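Local structure of sensor protein KdpD (Escherichia coli, 4Y2F) at residues Ala65-Ser68 against Phe69-Leu73; Gly107-Arg110 against Gln111-Pro115; Glu116-Arg119 against Leu120-Thr123. The protein is a sensor histidine kinase that probably phosphorylates itself on histidine in response to potassium limitation, and whose GAF domain is described here. All blocks are in the same frame, centred on the assembly; numbering follows the deposited sequence.

Interaction 1. Residues Ala65-Ser68 against Phe69-Leu73; sequences AQWS and FDKGL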
ATOM      1  N   ALA A  65      -2.644  20.430  13.449  1.00 17.49           N
ATOM      2  CA  ALA A  65      -2.989  19.054  13.098  1.00 16.09           C
ATOM      3  C   ALA A  65      -4.325  19.004  12.366  1.00 15.32           C
ATOM      4  O   ALA A  65      -4.448  18.364  11.312  1.00 17.96           O
ATOM      5  CB  ALA A  65      -3.019  18.192  14.358  1.00 16.64           C
ATOM      6  N   GLN A  66      -5.339  19.699  12.896  1.00 19.35           N
ATOM      7  CA  GLN A  66      -6.621  19.748  12.202  1.00 20.49           C
ATOM      8  C   GLN A  66      -6.470  20.343  10.803  1.00 20.11           C
ATOM      9  O   GLN A  66      -7.100  19.864   9.850  1.00 24.65           O
ATOM     10  CB  GLN A  66      -7.648  20.532  13.029  1.00 21.72           C
ATOM     11  CG  GLN A  66      -9.092  20.389  12.540  1.00 24.42           C
ATOM     12  CD  GLN A  66      -9.657  18.991  12.741  1.00 28.11           C
ATOM     13  OE1 GLN A  66      -9.562  18.416  13.829  1.00 26.32           O
ATOM     14  NE2 GLN A  66     -10.253  18.437  11.684  1.00 28.51           N
ATOM     15  N   TRP A  67      -5.645  21.390  10.662  1.00 19.29           N
ATOM     16  CA  TRP A  67      -5.389  21.994   9.351  1.00 22.50           C
ATOM     17  C   TRP A  67      -4.800  20.976   8.380  1.00 19.30           C
ATOM     18  O   TRP A  67      -5.212  20.894   7.215  1.00 21.99           O
ATOM     19  CB  TRP A  67      -4.434  23.181   9.501  1.00 24.67           C
ATOM     20  CG  TRP A  67      -3.984  23.801   8.178  1.00 26.74           C
ATOM     21  CD1 TRP A  67      -4.589  24.825   7.505  1.00 32.65           C
ATOM     22  CD2 TRP A  67      -2.829  23.445   7.400  1.00 22.91           C
ATOM     23  NE1 TRP A  67      -3.890  25.123   6.358  1.00 32.30           N
ATOM     24  CE2 TRP A  67      -2.811  24.283   6.264  1.00 30.45           C
ATOM     25  CE3 TRP A  67      -1.820  22.484   7.542  1.00 21.98           C
ATOM     26  CZ2 TRP A  67      -1.824  24.195   5.282  1.00 27.51           C
ATOM     27  CZ3 TRP A  67      -0.838  22.400   6.561  1.00 24.93           C
ATOM     28  CH2 TRP A  67      -0.844  23.255   5.453  1.00 27.70           C
ATOM     29  N   SER A  68      -3.815  20.200   8.844  1.00 17.74           N
ATOM     30  CA  SER A  68      -3.193  19.187   8.003  1.00 17.32           C
ATOM     31  C   SER A  68      -4.217  18.158   7.534  1.00 18.82           C
ATOM     32  O   SER A  68      -4.216  17.758   6.359  1.00 18.56           O
ATOM     33  CB  SER A  68      -2.066  18.531   8.804  1.00 17.18           C
ATOM     34  OG  SER A  68      -1.479  17.431   8.124  1.00 23.55           O
ATOM     35  N   PHE A  69      -5.086  17.708   8.445  1.00 16.81           N
ATOM     36  CA  PHE A  69      -6.119  16.738   8.091  1.00 19.69           C
ATOM     37  C   PHE A  69      -7.131  17.338   7.124  1.00 21.76           C
ATOM     38  O   PHE A  69      -7.536  16.696   6.147  1.00 24.07           O
ATOM     39  CB  PHE A  69      -6.824  16.250   9.359  1.00 21.73           C
ATOM     40  CG  PHE A  69      -8.023  15.380   9.090  1.00 20.40           C
ATOM     41  CD1 PHE A  69      -7.860  14.048   8.750  1.00 21.36           C
ATOM     42  CD2 PHE A  69      -9.310  15.896   9.163  1.00 24.67           C
ATOM     43  CE1 PHE A  69      -8.951  13.245   8.494  1.00 23.38           C
ATOM     44  CE2 PHE A  69     -10.414  15.098   8.909  1.00 25.75           C
ATOM     45  CZ  PHE A  69     -10.238  13.771   8.568  1.00 25.40           C
ATOM     46  N   ASP A  70      -7.572  18.568   7.401  1.00 21.59           N
ATOM     47  CA  ASP A  70      -8.597  19.197   6.576  1.00 27.00           C
ATOM     48  C   ASP A  70      -8.094  19.448   5.160  1.00 25.14           C
ATOM     49  O   ASP A  70      -8.850  19.292   4.191  1.00 30.14           O
ATOM     50  CB  ASP A  70      -9.039  20.515   7.212  1.00 25.82           C
ATOM     51  CG  ASP A  70      -9.868  20.320   8.483  1.00 30.67           C
ATOM     52  OD1 ASP A  70     -10.370  19.206   8.725  1.00 31.23           O
ATOM     53  OD2 ASP A  70     -10.035  21.304   9.234  1.00 35.82           O
ATOM     54  N   LYS A  71      -6.831  19.854   5.020  1.00 25.23           N
ATOM     55  CA  LYS A  71      -6.246  20.203   3.730  1.00 28.28           C
ATOM     56  C   LYS A  71      -5.551  19.030   3.052  1.00 24.62           C
ATOM     57  O   LYS A  71      -5.216  19.133   1.865  1.00 27.33           O
ATOM     58  CB  LYS A  71      -5.227  21.341   3.896  1.00 31.45           C
ATOM     59  CG  LYS A  71      -5.801  22.611   4.516  1.00 38.82           C
ATOM     60  CD  LYS A  71      -7.141  22.938   3.900  1.00 54.94           C
ATOM     61  CE  LYS A  71      -7.675  24.285   4.354  1.00 59.25           C
ATOM     62  NZ  LYS A  71      -9.033  24.503   3.787  1.00 65.52           N
ATOM     63  N   GLY A  72      -5.335  17.932   3.767  1.00 21.47           N
ATOM     64  CA  GLY A  72      -4.562  16.823   3.227  1.00 19.39           C
ATOM     65  C   GLY A  72      -3.123  17.180   2.931  1.00 20.14           C
ATOM     66  O   GLY A  72      -2.568  16.730   1.924  1.00 20.99           O
ATOM     67  N   LEU A  73      -2.512  18.011   3.775  1.00 19.81           N
ATOM     68  CA  LEU A  73      -1.174  18.522   3.542  1.00 18.29           C
ATOM     69  C   LEU A  73      -0.335  18.305   4.792  1.00 15.54           C
ATOM     70  O   LEU A  73      -0.840  18.442   5.913  1.00 18.32           O
ATOM     71  CB  LEU A  73      -1.210  20.029   3.236  1.00 20.36           C
ATOM     72  CG  LEU A  73      -1.719  20.412   1.843  1.00 24.07           C
ATOM     73  CD1 LEU A  73      -1.914  21.922   1.749  1.00 27.87           C
ATOM     74  CD2 LEU A  73      -0.754  19.932   0.761  1.00 28.11           C
TER
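Ser68 holds its hydroxyl anti to the backbone N (chi1 174°), which sends OG forward to the carbonyl of Leu73. The two segments are the end of helix 62-71 and the two residues that follow it, and they close in a Schellman motif. Leu73 N donates to Ser68 O at 3.1 Å, the six-to-one bond of the motif. Gly72 N gives a weak bond to Phe69 O, and Gly72 has the positive phi (63°) that this helix end needs. Ser68 OG adds a short bond of 2.5 Å to Leu73 O, so the main chain after the helix is tied back by both the carbonyl and the hydroxyl of one residue.

Trp67 lies across Lys71. The CG of Lys71 sits over one face of the five-membered ring, 3.8 Å from its centroid, in a CH-pi contact. Further along the indole, Trp67 CH2 packs on Leu73 CB at 3.9 Å. On another side of the helix, Gln66 NE2 donates to Gly46 O and OE1 accepts from Leu48 N, joining the helix to the neighbouring loop and strand. The chi2 bend also lets NE2 reach Asp70 OD1 at 3.1 Å, from above the carboxylate plane, with the oxygen close to the amide plane.

Interaction 2. Residues Gly107-Arg110 against Gln111-Pro115; sequences GNLR and QLMIP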
ATOM      1  N   GLY A 107      13.785  10.302  17.518  1.00 15.38           N
ATOM      2  CA  GLY A 107      14.882  10.565  18.434  1.00 16.95           C
ATOM      3  C   GLY A 107      15.947  11.442  17.812  1.00 17.35           C
ATOM      4  O   GLY A 107      16.604  12.220  18.518  1.00 21.61           O
ATOM      5  N   ASN A 108      16.117  11.345  16.496  1.00 15.94           N
ATOM      6  CA  ASN A 108      17.141  12.058  15.740  1.00 16.40           C
ATOM      7  C   ASN A 108      16.443  12.610  14.494  1.00 15.78           C
ATOM      8  O   ASN A 108      16.186  11.877  13.538  1.00 13.78           O
ATOM      9  CB  ASN A 108      18.264  11.075  15.406  1.00 17.67           C
ATOM     10  CG  ASN A 108      19.393  11.696  14.606  1.00 27.91           C
ATOM     11  OD1 ASN A 108      19.287  12.819  14.111  1.00 21.05           O
ATOM     12  ND2 ASN A 108      20.494  10.955  14.477  1.00 27.02           N
ATOM     13  N   LEU A 109      16.123  13.904  14.503  1.00 15.12           N
ATOM     14  CA  LEU A 109      15.395  14.496  13.387  1.00 14.51           C
ATOM     15  C   LEU A 109      16.212  14.488  12.096  1.00 14.81           C
ATOM     16  O   LEU A 109      15.649  14.268  11.015  1.00 14.07           O
ATOM     17  CB  LEU A 109      14.939  15.904  13.784  1.00 15.61           C
ATOM     18  CG  LEU A 109      14.009  16.615  12.800  1.00 15.90           C
ATOM     19  CD1 LEU A 109      12.688  15.881  12.539  1.00 15.86           C
ATOM     20  CD2 LEU A 109      13.749  18.044  13.335  1.00 17.86           C
ATOM     21  N   ARG A 110      17.534  14.676  12.185  1.00 16.26           N
ATOM     22  CA  ARG A 110      18.356  14.635  10.977  1.00 16.75           C
ATOM     23  C   ARG A 110      18.300  13.272  10.312  1.00 18.76           C
ATOM     24  O   ARG A 110      18.358  13.191   9.082  1.00 17.92           O
ATOM     25  CB  ARG A 110      19.805  15.008  11.287  1.00 19.27           C
ATOM     26  CG  ARG A 110      20.036  16.473  11.564  1.00 25.36           C
ATOM     27  CD  ARG A 110      21.493  16.725  11.916  1.00 34.83           C
ATOM     28  NE  ARG A 110      21.783  16.433  13.318  1.00 50.49           N
ATOM     29  CZ  ARG A 110      22.417  15.346  13.745  1.00 54.46           C
ATOM     30  NH1 ARG A 110      22.844  14.435  12.881  1.00 57.07           N
ATOM     31  NH2 ARG A 110      22.631  15.174  15.041  1.00 56.01           N
ATOM     32  N   GLN A 111      18.159  12.205  11.102  1.00 14.36           N
ATOM     33  CA  GLN A 111      18.043  10.864  10.544  1.00 14.08           C
ATOM     34  C   GLN A 111      16.690  10.665   9.876  1.00 12.04           C
ATOM     35  O   GLN A 111      16.615  10.165   8.746  1.00 14.06           O
ATOM     36  CB  GLN A 111      18.246   9.863  11.683  1.00 14.42           C
ATOM     37  CG  GLN A 111      18.121   8.399  11.273  1.00 20.71           C
ATOM     38  CD  GLN A 111      17.889   7.491  12.472  1.00 40.69           C
ATOM     39  OE1 GLN A 111      16.813   7.506  13.073  1.00 44.10           O
ATOM     40  NE2 GLN A 111      18.899   6.711  12.835  1.00 52.82           N
ATOM     41  N   LEU A 112      15.604  11.093  10.525  1.00 11.94           N
ATOM     42  CA  LEU A 112      14.282  10.936   9.933  1.00 11.73           C
ATOM     43  C   LEU A 112      14.151  11.710   8.633  1.00 11.90           C
ATOM     44  O   LEU A 112      13.462  11.261   7.707  1.00 12.49           O
ATOM     45  CB  LEU A 112      13.221  11.410  10.926  1.00 12.34           C
ATOM     46  CG  LEU A 112      11.775  11.317  10.425  1.00 13.01           C
ATOM     47  CD1 LEU A 112      11.396   9.874  10.210  1.00 18.50           C
ATOM     48  CD2 LEU A 112      10.827  11.979  11.392  1.00 16.00           C
ATOM     49  N   MET A 113      14.792  12.870   8.545  1.00 12.66           N
ATOM     50  CA  MET A 113      14.630  13.757   7.401  1.00 13.83           C
ATOM     51  C   MET A 113      15.539  13.404   6.228  1.00 13.80           C
ATOM     52  O   MET A 113      15.462  14.063   5.186  1.00 15.15           O
ATOM     53  CB  MET A 113      14.828  15.213   7.819  1.00 15.55           C
ATOM     54  CG  MET A 113      13.818  15.698   8.883  1.00 16.26           C
ATOM     55  SD  MET A 113      12.059  15.339   8.547  1.00 19.00           S
ATOM     56  CE  MET A 113      11.820  16.277   7.041  1.00 29.08           C
ATOM     57  N   ILE A 114      16.369  12.371   6.367  1.00 12.70           N
ATOM     58  CA  ILE A 114      17.104  11.865   5.197  1.00 12.72           C
ATOM     59  C   ILE A 114      16.094  11.560   4.095  1.00 12.55           C
ATOM     60  O   ILE A 114      15.078  10.878   4.356  1.00 12.14           O
ATOM     61  CB  ILE A 114      17.879  10.589   5.574  1.00 16.13           C
ATOM     62  CG1 ILE A 114      19.031  10.922   6.531  1.00 15.72           C
ATOM     63  CG2 ILE A 114      18.371   9.865   4.301  1.00 18.31           C
ATOM     64  CD1 ILE A 114      19.741   9.701   7.074  1.00 19.91           C
ATOM     65  N   PRO A 115      16.278  12.056   2.878  1.00 11.82           N
ATOM     66  CA  PRO A 115      15.235  11.872   1.847  1.00 12.21           C
ATOM     67  C   PRO A 115      14.819  10.428   1.610  1.00 12.36           C
ATOM     68  O   PRO A 115      13.613  10.159   1.512  1.00 13.18           O
ATOM     69  CB  PRO A 115      15.825  12.569   0.612  1.00 12.50           C
ATOM     70  CG  PRO A 115      16.651  13.711   1.233  1.00 14.14           C
ATOM     71  CD  PRO A 115      17.279  13.069   2.464  1.00 12.41           C
TER
HETATM   72  O   HOH W   1      15.351   8.852  15.110  1.00 16.60           O
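The backbone makes a single short turn: Leu112 N donates to Asn108 O at 3.2 Å with an N-H...O angle of 162°, and Met113 N to Leu109 O at 3.0 Å. Asn108 is the N-cap of helix 109-112, which follows strand 97-106. Gln111 N gives a further weak bond to Asn108 O.

The capping side chain is that of Asn108. Its CG is trans to its own N (chi1 180°), and this turns OD1 back toward the first turn. OD1 accepts from Gln111 N in a weak bond of 3.3 Å. The Asn108 amide also rests on Gln111, with CG 3.6 Å from Gln111 CB, and the two side chains cross at about a right angle. Gln111 extends beyond CG instead of folding back. Its OE1 accepts from a water at 2.8 Å, and the same water accepts from Asn108 N at 3.0 Å. A capping box would join these two residues directly; here a water carries the return half. Asn108 OD1 lies above one face of the Arg110 guanidinium, over its centre.

The apolar partners come from another side of the turn. Leu109 and Met113 run side by side and point the same way, with Leu109 CD1 3.8 Å from Met113 CG. Leu112 turns inward and packs on Val104 and Pro106 of strand 97-106.

The start of the helix is therefore held by a well-aligned bond from Leu112 N to Asn108 O, by two weak bonds from Gln111 N to Asn108, and by a water between Asn108 N and Gln111 OE1. The positive charge of Arg110 over OD1 would be expected to draw further electron density toward that oxygen.

Interaction 3. Residues Glu116-Arg119 against Leu120-Thr123; sequences EQQR and LLET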
ATOM      1  N   GLU A 116      15.761   9.485   1.592  1.00 12.58           N
ATOM      2  CA  GLU A 116      15.391   8.086   1.449  1.00 15.04           C
ATOM      3  C   GLU A 116      14.452   7.632   2.569  1.00 13.26           C
ATOM      4  O   GLU A 116      13.500   6.879   2.320  1.00 13.93           O
ATOM      5  CB  GLU A 116      16.648   7.225   1.396  1.00 16.51           C
ATOM      6  CG  GLU A 116      16.330   5.727   1.332  1.00 19.95           C
ATOM      7  CD  GLU A 116      17.529   4.862   1.013  1.00 41.70           C
ATOM      8  OE1 GLU A 116      18.674   5.312   1.228  1.00 45.30           O
ATOM      9  OE2 GLU A 116      17.317   3.726   0.538  1.00 48.57           O
ATOM     10  N   GLN A 117      14.693   8.078   3.803  0.54 12.86           N
ATOM     11  CA  GLN A 117      13.784   7.725   4.895  0.54 10.51           C
ATOM     12  C   GLN A 117      12.414   8.353   4.705  0.54 11.06           C
ATOM     13  O   GLN A 117      11.387   7.705   4.952  0.54 11.57           O
ATOM     14  CB  GLN A 117      14.367   8.147   6.244  0.54 11.64           C
ATOM     15  CG  GLN A 117      15.607   7.391   6.623  0.54 11.95           C
ATOM     16  CD  GLN A 117      15.355   5.909   6.722  0.54 22.55           C
ATOM     17  OE1 GLN A 117      14.343   5.478   7.274  0.54 22.16           O
ATOM     18  NE2 GLN A 117      16.259   5.116   6.164  0.54 28.21           N
ATOM     19  N   GLN A 118      12.382   9.621   4.304  1.00 10.83           N
ATOM     20  CA  GLN A 118      11.102  10.270   3.998  1.00 12.01           C
ATOM     21  C   GLN A 118      10.316   9.515   2.938  1.00 12.33           C
ATOM     22  O   GLN A 118       9.091   9.390   3.043  1.00 13.85           O
ATOM     23  CB  GLN A 118      11.346  11.711   3.541  1.00 12.66           C
ATOM     24  CG  GLN A 118      11.814  12.607   4.698  1.00 13.28           C
ATOM     25  CD  GLN A 118      10.712  12.807   5.703  1.00 13.91           C
ATOM     26  OE1 GLN A 118       9.701  13.446   5.374  1.00 17.42           O
ATOM     27  NE2 GLN A 118      10.866  12.263   6.895  1.00 11.97           N
ATOM     28  N   ARG A 119      10.989   9.009   1.898  1.00 12.07           N
ATOM     29  CA  ARG A 119      10.270   8.275   0.865  1.00 13.93           C
ATOM     30  C   ARG A 119       9.719   6.966   1.418  1.00 14.46           C
ATOM     31  O   ARG A 119       8.583   6.587   1.102  1.00 15.62           O
ATOM     32  CB  ARG A 119      11.182   8.034  -0.340  1.00 13.34           C
ATOM     33  CG  ARG A 119      11.550   9.329  -1.068  1.00 14.51           C
ATOM     34  CD  ARG A 119      12.277   9.097  -2.393  1.00 17.43           C
ATOM     35  NE  ARG A 119      13.568   8.424  -2.253  1.00 18.47           N
ATOM     36  CZ  ARG A 119      14.738   9.046  -2.106  1.00 20.49           C
ATOM     37  NH1 ARG A 119      14.799  10.372  -2.038  1.00 16.88           N
ATOM     38  NH2 ARG A 119      15.852   8.339  -1.996  1.00 20.03           N
ATOM     39  N   LEU A 120      10.480   6.298   2.291  1.00 11.60           N
ATOM     40  CA  LEU A 120       9.987   5.073   2.919  1.00 13.41           C
ATOM     41  C   LEU A 120       8.800   5.373   3.818  1.00 14.48           C
ATOM     42  O   LEU A 120       7.788   4.651   3.801  1.00 15.86           O
ATOM     43  CB  LEU A 120      11.106   4.382   3.701  1.00 14.05           C
ATOM     44  CG  LEU A 120      10.630   3.098   4.377  1.00 20.06           C
ATOM     45  CD1 LEU A 120      10.201   2.055   3.333  1.00 23.71           C
ATOM     46  CD2 LEU A 120      11.738   2.543   5.253  1.00 24.56           C
ATOM     47  N   LEU A 121       8.889   6.456   4.600  1.00 11.93           N
ATOM     48  CA  LEU A 121       7.797   6.807   5.494  1.00 15.07           C
ATOM     49  C   LEU A 121       6.534   7.129   4.712  1.00 15.51           C
ATOM     50  O   LEU A 121       5.430   6.791   5.152  1.00 15.20           O
ATOM     51  CB  LEU A 121       8.219   7.982   6.369  1.00 14.68           C
ATOM     52  CG  LEU A 121       7.184   8.488   7.385  1.00 15.94           C
ATOM     53  CD1 LEU A 121       6.720   7.392   8.320  1.00 15.57           C
ATOM     54  CD2 LEU A 121       7.813   9.646   8.183  1.00 15.99           C
ATOM     55  N   GLU A 122       6.669   7.750   3.537  1.00 13.29           N
ATOM     56  CA  GLU A 122       5.481   8.005   2.734  1.00 16.04           C
ATOM     57  C   GLU A 122       4.798   6.709   2.322  1.00 19.44           C
ATOM     58  O   GLU A 122       3.562   6.621   2.332  1.00 22.38           O
ATOM     59  CB  GLU A 122       5.818   8.850   1.517  1.00 19.41           C
ATOM     60  CG  GLU A 122       4.575   9.118   0.698  1.00 26.90           C
ATOM     61  CD  GLU A 122       4.805  10.108  -0.391  1.00 41.98           C
ATOM     62  OE1 GLU A 122       4.782  11.320  -0.099  1.00 46.06           O
ATOM     63  OE2 GLU A 122       5.029   9.670  -1.534  1.00 39.71           O
ATOM     64  N   THR A 123       5.577   5.688   1.971  1.00 15.69           N
ATOM     65  CA  THR A 123       4.984   4.406   1.619  1.00 18.15           C
ATOM     66  C   THR A 123       4.270   3.804   2.818  1.00 18.13           C
ATOM     67  O   THR A 123       3.171   3.251   2.680  1.00 17.90           O
ATOM     68  CB  THR A 123       6.060   3.458   1.104  1.00 20.07           C
ATOM     69  OG1 THR A 123       6.748   4.067  -0.001  1.00 21.82           O
ATOM     70  CG2 THR A 123       5.434   2.164   0.624  1.00 22.68           C
TER
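Leu121 N donates to Gln117 O at 2.8 Å, with an N-H...O angle of 161°. This is one of four successive i to i+4 backbone bonds that define the first turns of helix 115-142. Leu120 N meets Glu116 O at 3.1 Å, and Glu122 N meets Gln118 O at 3.0 Å. The fourth, from Thr123 N to Arg119 O, is longer at 3.3 Å.

Arg119 O may have a second donor. Thr123 keeps OG1 beside its backbone N (chi1 -56°), so the hydroxyl faces the preceding turn. OG1 lies 3.3 Å from Arg119 O, a weak bond that is not settled, because the single proton has another acceptor within reach.

The other polar side chain of note is Gln118. Its amide bonds outside the two segments: NE2 donates to Leu112 O, and OE1 accepts from Gln88 NE2 of strand 88-94.

The remaining contacts are van der Waals, mostly carbon against polar atoms of the turn before. Leu120 places CB 3.6 Å from Gln117 O. Leu121 sets its own CB 3.5 Å from the same oxygen. The methyl CD2 of Leu121 comes 4.2 Å from Gln118 NE2, a loose approach. Arg119 bends back at chi3 along the helix, and one face of its guanidinium covers Glu116 CA, off-centre toward the rim.

The buried Leu121 fits between two layers of the fold, against Phe33 of helix 18-33 and against Gln88 and Leu90 of strand 88-94. Leu120 and Gln117 also touch Phe33. Glu122 and Thr123 meet the second subunit, on its Tyr6 and Thr123 respectively, so this part of helix 115-142 lies at the dimer interface.

The three contacts come in series along one GAF domain: helix 62-71 first, then helix 109-112, then helix 115-142. Interactions 2 and 3 are neighbours, with centres 11 Å apart, and they touch through Leu112 and Gln118 where the short helix leads into the long one. Interaction 1 stands apart, its centre about 22 Å from that of interaction 2 and about 19 Å from that of interaction 3. The antiparallel sheet connects them. Strand 97-106 receives side chains from interactions 1 and 2, and strand 88-94 is touched by all three. The contacts thus join helices to a shared sheet, and interaction 3 also reaches the second subunit.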